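Local coordinates for protein dihydrodipicolinate synthase (Bacillus anthracis, PDB 1XKY) that probably catalyses the condensation of pyruvate with aspartate semialdehyde that opens the diaminopimelate branch of lysine biosynthesis, at residues E66-Y71 with I97-K102; V106-V111 with T137-M142; P121-M126 with I151-V156; A132-T137 with I165-A170. One frame throughout, in Å; residues are numbered along the deposited sequence.

Interaction 1: residues E66-Y71 with I97-K102; sequences EKVALY and IDLTKK
Leu99 reaches from helix 97-102 into the groove between Lys67, Val68 and Tyr71 of helix 66-71, joining two neighbouring outer helices of the TIM barrel. The short segments run roughly parallel, 28° apart with axes 10.6 Å from each other, a spacing wide enough for side chains to fill the gap. Leu99 divides its work between its two methyls. CD2 lies 3.7 Å from Tyr71 OH and also meets the aliphatic CD of Lys67, whereas CD1 turns to the other side and packs 4.0 Å from Val68 CG2 and near Tyr71 CE2. With CG anti to the backbone N of Leu99 (chi1 -173°), the fork projects across the gap, crossing the tyrosine side chain at about a right angle; CD1 meets the ring obliquely. The Tyr71 ring lies over its own helix, with Lys67 O 3.1 Å above the plane of one face, displaced toward the rim. Lys67 runs extended beyond CG, so it is a methylene, not the ammonium group, that covers the leucine. Polar ends likewise stay out of the apolar seam on the second helix: Lys102 starts toward Val68, then bends at its last torsion (chi4 47°) and leads NZ away to a 3.5 Å salt bridge with Asp98 OD2. What Lys102 leaves in the contact is its CB, 3.8 Å from Val68 CG2.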
loop_
_atom_site.group_PDB
_atom_site.type_symbol
_atom_site.label_atom_id
_atom_site.label_comp_id
_atom_site.label_asym_id
_atom_site.label_seq_id
_atom_site.Cartn_x
_atom_site.Cartn_y
_atom_site.Cartn_z
ATOM N N GLU A 66 -23.468 -28.906 3.072
ATOM C CA GLU A 66 -23.488 -28.556 1.643
ATOM C C GLU A 66 -22.156 -28.849 0.951
ATOM O O GLU A 66 -22.123 -29.423 -0.148
ATOM C CB GLU A 66 -23.865 -27.081 1.468
ATOM C CG GLU A 66 -25.351 -26.827 1.651
ATOM C CD GLU A 66 -25.733 -25.363 1.567
ATOM O OE1 GLU A 66 -24.990 -24.500 2.083
ATOM O OE2 GLU A 66 -26.806 -25.084 0.998
ATOM N N LYS A 67 -21.064 -28.467 1.609
ATOM C CA LYS A 67 -19.730 -28.713 1.088
ATOM C C LYS A 67 -19.521 -30.203 0.821
ATOM O O LYS A 67 -19.140 -30.575 -0.275
ATOM C CB LYS A 67 -18.661 -28.170 2.041
ATOM C CG LYS A 67 -18.606 -26.654 2.097
ATOM C CD LYS A 67 -17.609 -26.180 3.141
ATOM C CE LYS A 67 -17.572 -24.675 3.202
ATOM N NZ LYS A 67 -16.830 -24.176 4.372
ATOM N N VAL A 68 -19.803 -31.037 1.819
ATOM C CA VAL A 68 -19.583 -32.486 1.725
ATOM C C VAL A 68 -20.468 -33.123 0.642
ATOM O O VAL A 68 -20.001 -33.968 -0.109
ATOM C CB VAL A 68 -19.808 -33.200 3.099
ATOM C CG1 VAL A 68 -19.733 -34.733 2.946
ATOM C CG2 VAL A 68 -18.796 -32.703 4.145
ATOM N N ALA A 69 -21.730 -32.710 0.558
ATOM C CA ALA A 69 -22.615 -33.165 -0.525
ATOM C C ALA A 69 -22.064 -32.770 -1.902
ATOM O O ALA A 69 -22.086 -33.565 -2.853
ATOM C CB ALA A 69 -24.015 -32.606 -0.336
ATOM N N LEU A 70 -21.576 -31.534 -1.993
ATOM C CA LEU A 70 -20.974 -31.019 -3.215
ATOM C C LEU A 70 -19.718 -31.793 -3.605
ATOM O O LEU A 70 -19.551 -32.143 -4.781
ATOM C CB LEU A 70 -20.653 -29.519 -3.070
ATOM C CG LEU A 70 -20.105 -28.809 -4.314
ATOM C CD1 LEU A 70 -21.114 -28.841 -5.451
ATOM C CD2 LEU A 70 -19.713 -27.365 -3.976
ATOM N N TYR A 71 -18.837 -32.054 -2.634
ATOM C CA TYR A 71 -17.632 -32.851 -2.895
ATOM C C TYR A 71 -18.024 -34.226 -3.436
ATOM O O TYR A 71 -17.468 -34.699 -4.435
ATOM C CB TYR A 71 -16.780 -33.080 -1.634
ATOM C CG TYR A 71 -16.314 -31.854 -0.875
ATOM C CD1 TYR A 71 -16.105 -30.621 -1.510
ATOM C CD2 TYR A 71 -16.048 -31.939 0.490
ATOM C CE1 TYR A 71 -15.679 -29.504 -0.781
ATOM C CE2 TYR A 71 -15.612 -30.838 1.217
ATOM C CZ TYR A 71 -15.429 -29.624 0.584
ATOM O OH TYR A 71 -15.004 -28.538 1.334
ATOM N N ILE A 97 -9.495 -29.597 10.168
ATOM C CA ILE A 97 -9.258 -31.038 10.321
ATOM C C ILE A 97 -10.563 -31.837 10.146
ATOM O O ILE A 97 -10.603 -32.809 9.399
ATOM C CB ILE A 97 -8.583 -31.356 11.682
ATOM C CG1 ILE A 97 -7.114 -30.902 11.645
ATOM C CG2 ILE A 97 -8.693 -32.847 12.017
ATOM C CD1 ILE A 97 -6.438 -30.815 13.002
ATOM N N ASP A 98 -11.630 -31.418 10.818
ATOM C CA ASP A 98 -12.915 -32.098 10.672
ATOM C C ASP A 98 -13.353 -32.183 9.206
ATOM O O ASP A 98 -13.650 -33.265 8.706
ATOM C CB ASP A 98 -14.007 -31.406 11.479
ATOM C CG ASP A 98 -15.294 -32.210 11.511
ATOM O OD1 ASP A 98 -15.298 -33.309 12.108
ATOM O OD2 ASP A 98 -16.300 -31.752 10.919
ATOM N N LEU A 99 -13.401 -31.040 8.524
ATOM C CA LEU A 99 -13.884 -31.009 7.137
ATOM C C LEU A 99 -12.950 -31.785 6.204
ATOM O O LEU A 99 -13.390 -32.390 5.229
ATOM C CB LEU A 99 -14.059 -29.566 6.652
ATOM C CG LEU A 99 -14.707 -29.345 5.285
ATOM C CD1 LEU A 99 -16.102 -29.985 5.212
ATOM C CD2 LEU A 99 -14.785 -27.876 4.993
ATOM N N THR A 100 -11.661 -31.775 6.517
ATOM C CA THR A 100 -10.672 -32.504 5.732
ATOM C C THR A 100 -10.937 -34.014 5.810
ATOM O O THR A 100 -10.877 -34.704 4.784
ATOM C CB THR A 100 -9.239 -32.123 6.157
ATOM O OG1 THR A 100 -9.006 -30.738 5.836
ATOM C CG2 THR A 100 -8.198 -32.973 5.453
ATOM N N LYS A 101 -11.266 -34.502 7.011
ATOM C CA LYS A 101 -11.658 -35.906 7.215
ATOM C C LYS A 101 -12.886 -36.244 6.394
ATOM O O LYS A 101 -12.917 -37.256 5.715
ATOM C CB LYS A 101 -11.985 -36.205 8.685
ATOM C CG LYS A 101 -10.893 -35.893 9.699
ATOM C CD LYS A 101 -9.896 -37.015 9.880
ATOM C CE LYS A 101 -8.858 -36.666 10.942
ATOM N NZ LYS A 101 -9.467 -36.420 12.279
ATOM N N LYS A 102 -13.903 -35.392 6.480
ATOM C CA LYS A 102 -15.143 -35.603 5.749
ATOM C C LYS A 102 -14.930 -35.638 4.233
ATOM O O LYS A 102 -15.462 -36.515 3.553
ATOM C CB LYS A 102 -16.186 -34.552 6.140
ATOM C CG LYS A 102 -16.787 -34.785 7.521
ATOM C CD LYS A 102 -17.331 -33.509 8.117
ATOM C CE LYS A 102 -18.333 -33.772 9.222
ATOM N NZ LYS A 102 -17.834 -34.792 10.191
#

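Interaction 2: residues V106-V111 with T137-M142; sequences VGVDAV and TPLPVM
Val111 and Val141 pair side by side in parallel strands, and two backbone bonds fix their register. Val111 N donates to Pro140 O at 3.1 Å, and Met142 N donates to Val111 O at 2.9 Å with an almost straight N-H...O angle of 176°. The same Val111 O also receives a CA-H...O contact from Val141, and on the sheet face carrying both valines their CG2 methyls meet at 3.9 Å. These are the first residues of strands 110-114 and 141-145, adjacent staves of the TIM barrel and the two strands of a beta-alpha-beta unit whose crossover is helix 123-135. Just ahead of the strands, Leu139 fits closely against Val108: its CD1 stands 3.6 Å from Val108 CG2 and 3.5 Å from Val108 O. The Leu139 side chain has CG anti to its carbonyl carbon (chi1 -71°), which sends both methyls toward the other segment. Pro140 is packed as closely, its ring carbon CD 3.2 Å from Asp109 O. The looser side begins with the Asp109 carboxylate, which turns from the contact to a salt bridge with Lys80. Farther out, the exposed Pro138 follows Thr137, whose OG1 accepts from Leu139 N at 3.2 Å in an ST turn and is also hydrogen-bonded with Thr104 OG1.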
loop_
_atom_site.group_PDB
_atom_site.type_symbol
_atom_site.label_atom_id
_atom_site.label_comp_id
_atom_site.label_asym_id
_atom_site.label_seq_id
_atom_site.Cartn_x
_atom_site.Cartn_y
_atom_site.Cartn_z
ATOM N N VAL A 106 -15.394 -39.008 1.445
ATOM C CA VAL A 106 -16.200 -39.071 0.214
ATOM C C VAL A 106 -15.378 -39.173 -1.072
ATOM O O VAL A 106 -15.933 -39.054 -2.163
ATOM C CB VAL A 106 -17.228 -37.902 0.103
ATOM C CG1 VAL A 106 -18.105 -37.850 1.339
ATOM C CG2 VAL A 106 -16.540 -36.556 -0.149
ATOM N N GLY A 107 -14.070 -39.380 -0.948
ATOM C CA GLY A 107 -13.242 -39.790 -2.081
ATOM C C GLY A 107 -12.601 -38.714 -2.938
ATOM O O GLY A 107 -12.232 -38.979 -4.091
ATOM N N VAL A 108 -12.444 -37.505 -2.401
ATOM C CA VAL A 108 -11.709 -36.468 -3.134
ATOM C C VAL A 108 -10.239 -36.907 -3.243
ATOM O O VAL A 108 -9.787 -37.797 -2.520
ATOM C CB VAL A 108 -11.814 -35.061 -2.481
ATOM C CG1 VAL A 108 -13.269 -34.640 -2.331
ATOM C CG2 VAL A 108 -11.076 -35.000 -1.133
ATOM N N ASP A 109 -9.497 -36.291 -4.153
ATOM C CA ASP A 109 -8.122 -36.704 -4.426
ATOM C C ASP A 109 -7.072 -35.881 -3.681
ATOM O O ASP A 109 -5.926 -36.312 -3.538
ATOM C CB ASP A 109 -7.874 -36.646 -5.929
ATOM C CG ASP A 109 -8.822 -37.545 -6.694
ATOM O OD1 ASP A 109 -9.735 -37.020 -7.363
ATOM O OD2 ASP A 109 -8.675 -38.786 -6.586
ATOM N N ALA A 110 -7.472 -34.697 -3.225
ATOM C CA ALA A 110 -6.590 -33.779 -2.538
ATOM C C ALA A 110 -7.424 -32.721 -1.851
ATOM O O ALA A 110 -8.638 -32.610 -2.093
ATOM C CB ALA A 110 -5.641 -33.118 -3.534
ATOM N N VAL A 111 -6.776 -31.921 -1.005
ATOM C CA VAL A 111 -7.446 -30.790 -0.387
ATOM C C VAL A 111 -6.646 -29.501 -0.587
ATOM O O VAL A 111 -5.418 -29.535 -0.692
ATOM C CB VAL A 111 -7.752 -31.035 1.119
ATOM C CG1 VAL A 111 -8.711 -32.197 1.284
ATOM C CG2 VAL A 111 -6.473 -31.263 1.917
ATOM N N THR A 137 -4.675 -36.228 7.363
ATOM C CA THR A 137 -5.159 -36.874 6.140
ATOM C C THR A 137 -4.027 -37.532 5.360
ATOM O O THR A 137 -2.915 -37.011 5.320
ATOM C CB THR A 137 -5.909 -35.868 5.208
ATOM O OG1 THR A 137 -6.541 -36.578 4.139
ATOM C CG2 THR A 137 -4.969 -34.819 4.624
ATOM N N PRO A 138 -4.310 -38.683 4.726
ATOM C CA PRO A 138 -3.331 -39.283 3.825
ATOM C C PRO A 138 -3.287 -38.596 2.458
ATOM O O PRO A 138 -2.376 -38.843 1.664
ATOM C CB PRO A 138 -3.843 -40.716 3.684
ATOM C CG PRO A 138 -5.311 -40.580 3.824
ATOM C CD PRO A 138 -5.531 -39.505 4.827
ATOM N N LEU A 139 -4.260 -37.731 2.199
ATOM C CA LEU A 139 -4.383 -37.073 0.901
ATOM C C LEU A 139 -3.325 -36.005 0.673
ATOM O O LEU A 139 -2.855 -35.378 1.623
ATOM C CB LEU A 139 -5.767 -36.433 0.762
ATOM C CG LEU A 139 -6.957 -37.380 0.598
ATOM C CD1 LEU A 139 -8.203 -36.560 0.330
ATOM C CD2 LEU A 139 -6.720 -38.372 -0.518
ATOM N N PRO A 140 -2.948 -35.798 -0.603
ATOM C CA PRO A 140 -2.117 -34.667 -0.975
ATOM C C PRO A 140 -2.760 -33.322 -0.613
ATOM O O PRO A 140 -4.001 -33.177 -0.643
ATOM C CB PRO A 140 -1.986 -34.804 -2.497
ATOM C CG PRO A 140 -2.298 -36.210 -2.789
ATOM C CD PRO A 140 -3.277 -36.640 -1.767
ATOM N N VAL A 141 -1.907 -32.355 -0.279
ATOM C CA VAL A 141 -2.332 -31.026 0.139
ATOM C C VAL A 141 -1.715 -29.946 -0.762
ATOM O O VAL A 141 -0.503 -29.956 -1.032
ATOM C CB VAL A 141 -1.928 -30.753 1.612
ATOM C CG1 VAL A 141 -2.173 -29.292 1.992
ATOM C CG2 VAL A 141 -2.665 -31.687 2.544
ATOM N N MET A 142 -2.563 -29.023 -1.214
ATOM C CA MET A 142 -2.141 -27.823 -1.921
ATOM C C MET A 142 -2.417 -26.631 -1.007
ATOM O O MET A 142 -3.542 -26.434 -0.537
ATOM C CB MET A 142 -2.893 -27.664 -3.248
ATOM C CG MET A 142 -2.516 -26.409 -4.056
ATOM S SD MET A 142 -3.391 -26.220 -5.642
ATOM C CE MET A 142 -2.544 -27.417 -6.653
#

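Interaction 3: residues P121-M126 with I151-V156; sequences PSQEGM and IVQISV
Gln123 OE1 is gripped by Ser155 N at 3.0 Å and by the hydroxyl of Thr158, which follows the 151-156 segment; Ser155 OG, itself hydrogen-bonded with Thr158 OG1, lies nearby, but any bond from it to OE1 is weak and unsettled. The Ser155 amide approaches with an N-H...O angle of 161°, yet stands well above the plane of the glutamine carbonyl. The other end of the same side-chain amide makes the shorter bond: Gln123 NE2 donates to Gln153 O at 2.7 Å, and that oxygen lies nearly in the glutamine amide plane, 6° out of it. A bend at chi2 (-53°) brings the terminal amide of Gln123 back toward the loop, where it spans the backbone from Gln153 to Ser155. The side-chain nitrogens of the two glutamines, only donors to each other, pass without bonding.

Beside this polar bridge, Met126 reaches toward Val152 tip to tip. Its SD is 4.0 Å from Val152 CG2, and its terminal CE settles 3.3 Å from Gln153 O, so one carbonyl faces both a donor and a methyl. Val152 CG1 meets Pro121 O at 3.6 Å. Ser122 N-caps helix 123-135 of the TIM barrel, its OG accepting from Gly125 N at 2.8 Å, while Ser155 occupies the N-cap position of helix 156-163. The contact therefore joins the starts of two barrel helices near a subunit interface, where Ser122 packs on Pro258 of the second subunit. With both ends of its amide engaged by loop backbone, Gln123 has its flip state defined: oxygen toward Ser155 N, nitrogen toward Gln153 O.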
loop_
_atom_site.group_PDB
_atom_site.type_symbol
_atom_site.label_atom_id
_atom_site.label_comp_id
_atom_site.label_asym_id
_atom_site.label_seq_id
_atom_site.Cartn_x
_atom_site.Cartn_y
_atom_site.Cartn_z
ATOM N N PRO A 121 -2.879 -14.809 11.427
ATOM C CA PRO A 121 -1.875 -15.601 12.132
ATOM C C PRO A 121 -0.432 -15.273 11.735
ATOM O O PRO A 121 -0.187 -14.694 10.679
ATOM C CB PRO A 121 -2.219 -17.036 11.720
ATOM C CG PRO A 121 -2.827 -16.897 10.381
ATOM C CD PRO A 121 -3.650 -15.633 10.475
ATOM N N SER A 122 0.509 -15.685 12.580
ATOM C CA SER A 122 1.929 -15.506 12.317
ATOM C C SER A 122 2.406 -16.573 11.345
ATOM O O SER A 122 1.662 -17.496 11.018
ATOM C CB SER A 122 2.716 -15.657 13.612
ATOM O OG SER A 122 2.649 -16.995 14.056
ATOM N N GLN A 123 3.667 -16.474 10.925
ATOM C CA GLN A 123 4.266 -17.519 10.080
ATOM C C GLN A 123 4.279 -18.865 10.786
ATOM O O GLN A 123 3.906 -19.877 10.193
ATOM C CB GLN A 123 5.686 -17.136 9.635
ATOM C CG GLN A 123 5.726 -15.952 8.692
ATOM C CD GLN A 123 4.814 -16.131 7.496
ATOM O OE1 GLN A 123 4.865 -17.159 6.806
ATOM N NE2 GLN A 123 3.953 -15.145 7.259
ATOM N N GLU A 124 4.691 -18.875 12.054
ATOM C CA GLU A 124 4.756 -20.119 12.825
ATOM C C GLU A 124 3.349 -20.646 13.134
ATOM O O GLU A 124 3.143 -21.854 13.157
ATOM C CB GLU A 124 5.584 -19.927 14.100
ATOM C CG GLU A 124 5.720 -21.156 15.012
ATOM C CD GLU A 124 6.471 -22.321 14.397
ATOM O OE1 GLU A 124 7.160 -22.145 13.372
ATOM O OE2 GLU A 124 6.378 -23.429 14.954
ATOM N N GLY A 125 2.389 -19.746 13.359
ATOM C CA GLY A 125 0.983 -20.143 13.530
ATOM C C GLY A 125 0.475 -20.896 12.312
ATOM O O GLY A 125 -0.101 -21.990 12.427
ATOM N N MET A 126 0.733 -20.326 11.139
ATOM C CA MET A 126 0.327 -20.937 9.888
ATOM C C MET A 126 1.058 -22.249 9.648
ATOM O O MET A 126 0.462 -23.212 9.184
ATOM C CB MET A 126 0.546 -19.980 8.717
ATOM C CG MET A 126 -0.493 -18.885 8.673
ATOM S SD MET A 126 -0.442 -17.961 7.139
ATOM C CE MET A 126 0.858 -16.782 7.492
ATOM N N ILE A 151 -4.960 -11.178 3.838
ATOM C CA ILE A 151 -4.038 -10.146 4.347
ATOM C C ILE A 151 -2.612 -10.672 4.536
ATOM O O ILE A 151 -1.663 -10.157 3.939
ATOM C CB ILE A 151 -4.566 -9.479 5.655
ATOM C CG1 ILE A 151 -6.009 -8.983 5.412
ATOM C CG2 ILE A 151 -3.586 -8.399 6.155
ATOM C CD1 ILE A 151 -6.296 -7.599 5.795
ATOM N N VAL A 152 -2.472 -11.699 5.368
ATOM C CA VAL A 152 -1.176 -12.325 5.601
ATOM C C VAL A 152 -0.672 -13.033 4.347
ATOM O O VAL A 152 -1.460 -13.448 3.499
ATOM C CB VAL A 152 -1.239 -13.337 6.760
ATOM C CG1 VAL A 152 -1.572 -12.631 8.065
ATOM C CG2 VAL A 152 -2.256 -14.427 6.461
ATOM N N GLN A 153 0.646 -13.167 4.240
ATOM C CA GLN A 153 1.247 -14.067 3.261
ATOM C C GLN A 153 1.895 -15.268 3.942
ATOM O O GLN A 153 2.430 -15.154 5.045
ATOM C CB GLN A 153 2.279 -13.322 2.413
ATOM C CG GLN A 153 3.081 -12.284 3.180
ATOM C CD GLN A 153 4.363 -12.849 3.759
ATOM O OE1 GLN A 153 5.187 -13.403 3.031
ATOM N NE2 GLN A 153 4.535 -12.711 5.069
ATOM N N ILE A 154 1.842 -16.418 3.278
ATOM C CA ILE A 154 2.783 -17.500 3.545
ATOM C C ILE A 154 4.158 -17.192 2.961
ATOM O O ILE A 154 4.365 -17.289 1.751
ATOM C CB ILE A 154 2.251 -18.829 2.977
ATOM C CG1 ILE A 154 0.727 -18.887 3.094
ATOM C CG2 ILE A 154 2.891 -20.008 3.693
ATOM C CD1 ILE A 154 0.133 -20.214 2.679
ATOM N N SER A 155 5.094 -16.823 3.829
ATOM C CA SER A 155 6.446 -16.484 3.399
ATOM C C SER A 155 7.083 -17.633 2.625
ATOM O O SER A 155 6.689 -18.790 2.776
ATOM C CB SER A 155 7.315 -16.117 4.604
ATOM O OG SER A 155 7.758 -17.277 5.286
ATOM N N VAL A 156 8.068 -17.307 1.795
ATOM C CA VAL A 156 8.820 -18.321 1.061
ATOM C C VAL A 156 9.356 -19.386 2.021
ATOM O O VAL A 156 9.202 -20.578 1.775
ATOM C CB VAL A 156 9.991 -17.693 0.250
ATOM C CG1 VAL A 156 10.917 -18.783 -0.304
ATOM C CG2 VAL A 156 9.453 -16.790 -0.875
#

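Interaction 4: residues A132-T137 with I165-A170; sequences AIAEST and IENIVA. With K (potassium ion), chain F.
Asn167 ND2 donates to Ala134 O at 2.9 Å, bringing the turn before strand 168-173 against the end of helix 123-135. The acceptor lies close to the asparagine amide plane, whereas the nitrogen stands 35° out of the plane of the Ala134 carbonyl. Thr137 N reaches that carbonyl oxygen from the opposite face at 3.2 Å, so two donors hold it. Thr137 O is also near ND2, but the angle is too poor for a bond; the amide nitrogen has a further acceptor in Leu139 O. Ala134 CB completes the inner shell, 3.7 Å from Asn167 OD1 and 3.8 Å from Ile168 CG1. Asn167 sits within a type I beta turn from Ile165 to Ile168, closed by Ile168 N to Ile165 O at 3.1 Å, which leads into a strand of the TIM barrel. With chi1 at 63°, CG lies between the backbone N and the carbonyl carbon, turning the amide toward the helix. On the side of the turn away from Ala134 a potassium ion is bound by Ile168 O at 2.7 Å, Ile165 O at 2.8 Å and, more distantly, Glu166 O. Two waters and Ser163 O also coordinate the ion, giving the turn's carbonyls a common cation.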
loop_
_atom_site.group_PDB
_atom_site.type_symbol
_atom_site.label_atom_id
_atom_site.label_comp_id
_atom_site.label_asym_id
_atom_site.label_seq_id
_atom_site.Cartn_x
_atom_site.Cartn_y
_atom_site.Cartn_z
ATOM N N ALA A 132 -0.721 -29.502 11.064
ATOM C CA ALA A 132 -1.748 -30.269 11.774
ATOM C C ALA A 132 -2.845 -30.817 10.854
ATOM O O ALA A 132 -3.303 -31.947 11.033
ATOM C CB ALA A 132 -2.373 -29.421 12.877
ATOM N N ILE A 133 -3.281 -30.014 9.883
ATOM C CA ILE A 133 -4.316 -30.453 8.943
ATOM C C ILE A 133 -3.747 -31.545 8.043
ATOM O O ILE A 133 -4.368 -32.594 7.872
ATOM C CB ILE A 133 -4.888 -29.286 8.092
ATOM C CG1 ILE A 133 -5.494 -28.207 8.989
ATOM C CG2 ILE A 133 -5.956 -29.801 7.088
ATOM C CD1 ILE A 133 -5.563 -26.847 8.323
ATOM N N ALA A 134 -2.552 -31.309 7.505
ATOM C CA ALA A 134 -1.885 -32.278 6.624
ATOM C C ALA A 134 -1.686 -33.636 7.312
ATOM O O ALA A 134 -1.905 -34.682 6.701
ATOM C CB ALA A 134 -0.550 -31.723 6.145
ATOM N N GLU A 135 -1.269 -33.598 8.579
ATOM C CA GLU A 135 -1.095 -34.805 9.407
ATOM C C GLU A 135 -2.370 -35.624 9.583
ATOM O O GLU A 135 -2.315 -36.821 9.848
ATOM C CB GLU A 135 -0.584 -34.426 10.798
ATOM C CG GLU A 135 0.907 -34.261 10.862
ATOM C CD GLU A 135 1.413 -33.763 12.201
ATOM O OE1 GLU A 135 0.589 -33.388 13.069
ATOM O OE2 GLU A 135 2.654 -33.740 12.375
ATOM N N SER A 136 -3.512 -34.959 9.462
ATOM C CA SER A 136 -4.801 -35.567 9.718
ATOM C C SER A 136 -5.335 -36.344 8.515
ATOM O O SER A 136 -6.341 -37.030 8.628
ATOM C CB SER A 136 -5.799 -34.476 10.133
ATOM O OG SER A 136 -6.318 -33.801 9.006
ATOM N N THR A 137 -4.675 -36.228 7.363
ATOM C CA THR A 137 -5.159 -36.874 6.140
ATOM C C THR A 137 -4.027 -37.532 5.360
ATOM O O THR A 137 -2.915 -37.011 5.320
ATOM C CB THR A 137 -5.909 -35.868 5.208
ATOM O OG1 THR A 137 -6.541 -36.578 4.139
ATOM C CG2 THR A 137 -4.969 -34.819 4.624
ATOM N N ILE A 165 7.015 -31.565 4.338
ATOM C CA ILE A 165 6.045 -32.515 4.852
ATOM C C ILE A 165 5.544 -33.337 3.674
ATOM O O ILE A 165 5.176 -32.779 2.634
ATOM C CB ILE A 165 4.905 -31.811 5.580
ATOM C CG1 ILE A 165 5.474 -31.093 6.818
ATOM C CG2 ILE A 165 3.811 -32.808 5.960
ATOM C CD1 ILE A 165 4.554 -30.094 7.428
ATOM N N GLU A 166 5.551 -34.660 3.846
ATOM C CA GLU A 166 5.373 -35.615 2.753
ATOM C C GLU A 166 4.180 -35.297 1.844
ATOM O O GLU A 166 4.335 -35.241 0.626
ATOM C CB GLU A 166 5.253 -37.038 3.313
ATOM C CG GLU A 166 5.015 -38.097 2.261
ATOM C CD GLU A 166 5.066 -39.509 2.819
ATOM O OE1 GLU A 166 5.569 -40.397 2.098
ATOM O OE2 GLU A 166 4.608 -39.734 3.967
ATOM N N ASN A 167 3.006 -35.072 2.424
ATOM C CA ASN A 167 1.788 -34.897 1.611
ATOM C C ASN A 167 1.433 -33.446 1.231
ATOM O O ASN A 167 0.376 -33.209 0.651
ATOM C CB ASN A 167 0.589 -35.596 2.271
ATOM C CG ASN A 167 0.230 -35.012 3.617
ATOM O OD1 ASN A 167 1.094 -34.519 4.341
ATOM N ND2 ASN A 167 -1.052 -35.075 3.965
ATOM N N ILE A 168 2.298 -32.484 1.551
ATOM C CA ILE A 168 2.123 -31.105 1.068
ATOM C C ILE A 168 2.934 -30.967 -0.224
ATOM O O ILE A 168 4.171 -30.864 -0.194
ATOM C CB ILE A 168 2.522 -30.036 2.118
ATOM C CG1 ILE A 168 1.747 -30.265 3.422
ATOM C CG2 ILE A 168 2.240 -28.633 1.558
ATOM C CD1 ILE A 168 2.000 -29.251 4.526
ATOM N N VAL A 169 2.224 -30.985 -1.351
ATOM C CA VAL A 169 2.827 -31.229 -2.664
ATOM C C VAL A 169 2.794 -30.049 -3.640
ATOM O O VAL A 169 3.456 -30.089 -4.687
ATOM C CB VAL A 169 2.185 -32.474 -3.346
ATOM C CG1 VAL A 169 2.337 -33.704 -2.472
ATOM C CG2 VAL A 169 0.693 -32.248 -3.698
ATOM N N ALA A 170 2.042 -29.003 -3.310
ATOM C CA ALA A 170 1.872 -27.877 -4.226
ATOM C C ALA A 170 1.363 -26.631 -3.513
ATOM O O ALA A 170 0.908 -26.704 -2.370
ATOM C CB ALA A 170 0.923 -28.255 -5.362
HETATM K K K F . 6.171 -32.690 0.039
HETATM O O HOH W 1 6.294 -32.436 -2.874
HETATM O O HOH W 2 8.106 -34.420 0.466
#

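In the fold
Following the chain, interaction 1 closes first, bringing helix 93-105 back beside helix 64-78 after strand 84-87. Interaction 2 opens just beyond it and spans helix 123-135 to pair strands 110-114 and 141-145; Val106 and Val108 pack on Tyr71, joining the two contacts. Interaction 3 opens inside that span, at the start of helix 123-135, and closes beyond it, so the two cross. Interaction 4 begins near the end of the same helix and crosses both, closing at strand 168-173. It shares Thr137 with interaction 2, and their strands are neighbours in the barrel sheet. Interactions 3 and 4 use opposite ends of helix 123-135, their centres about 17 Å apart.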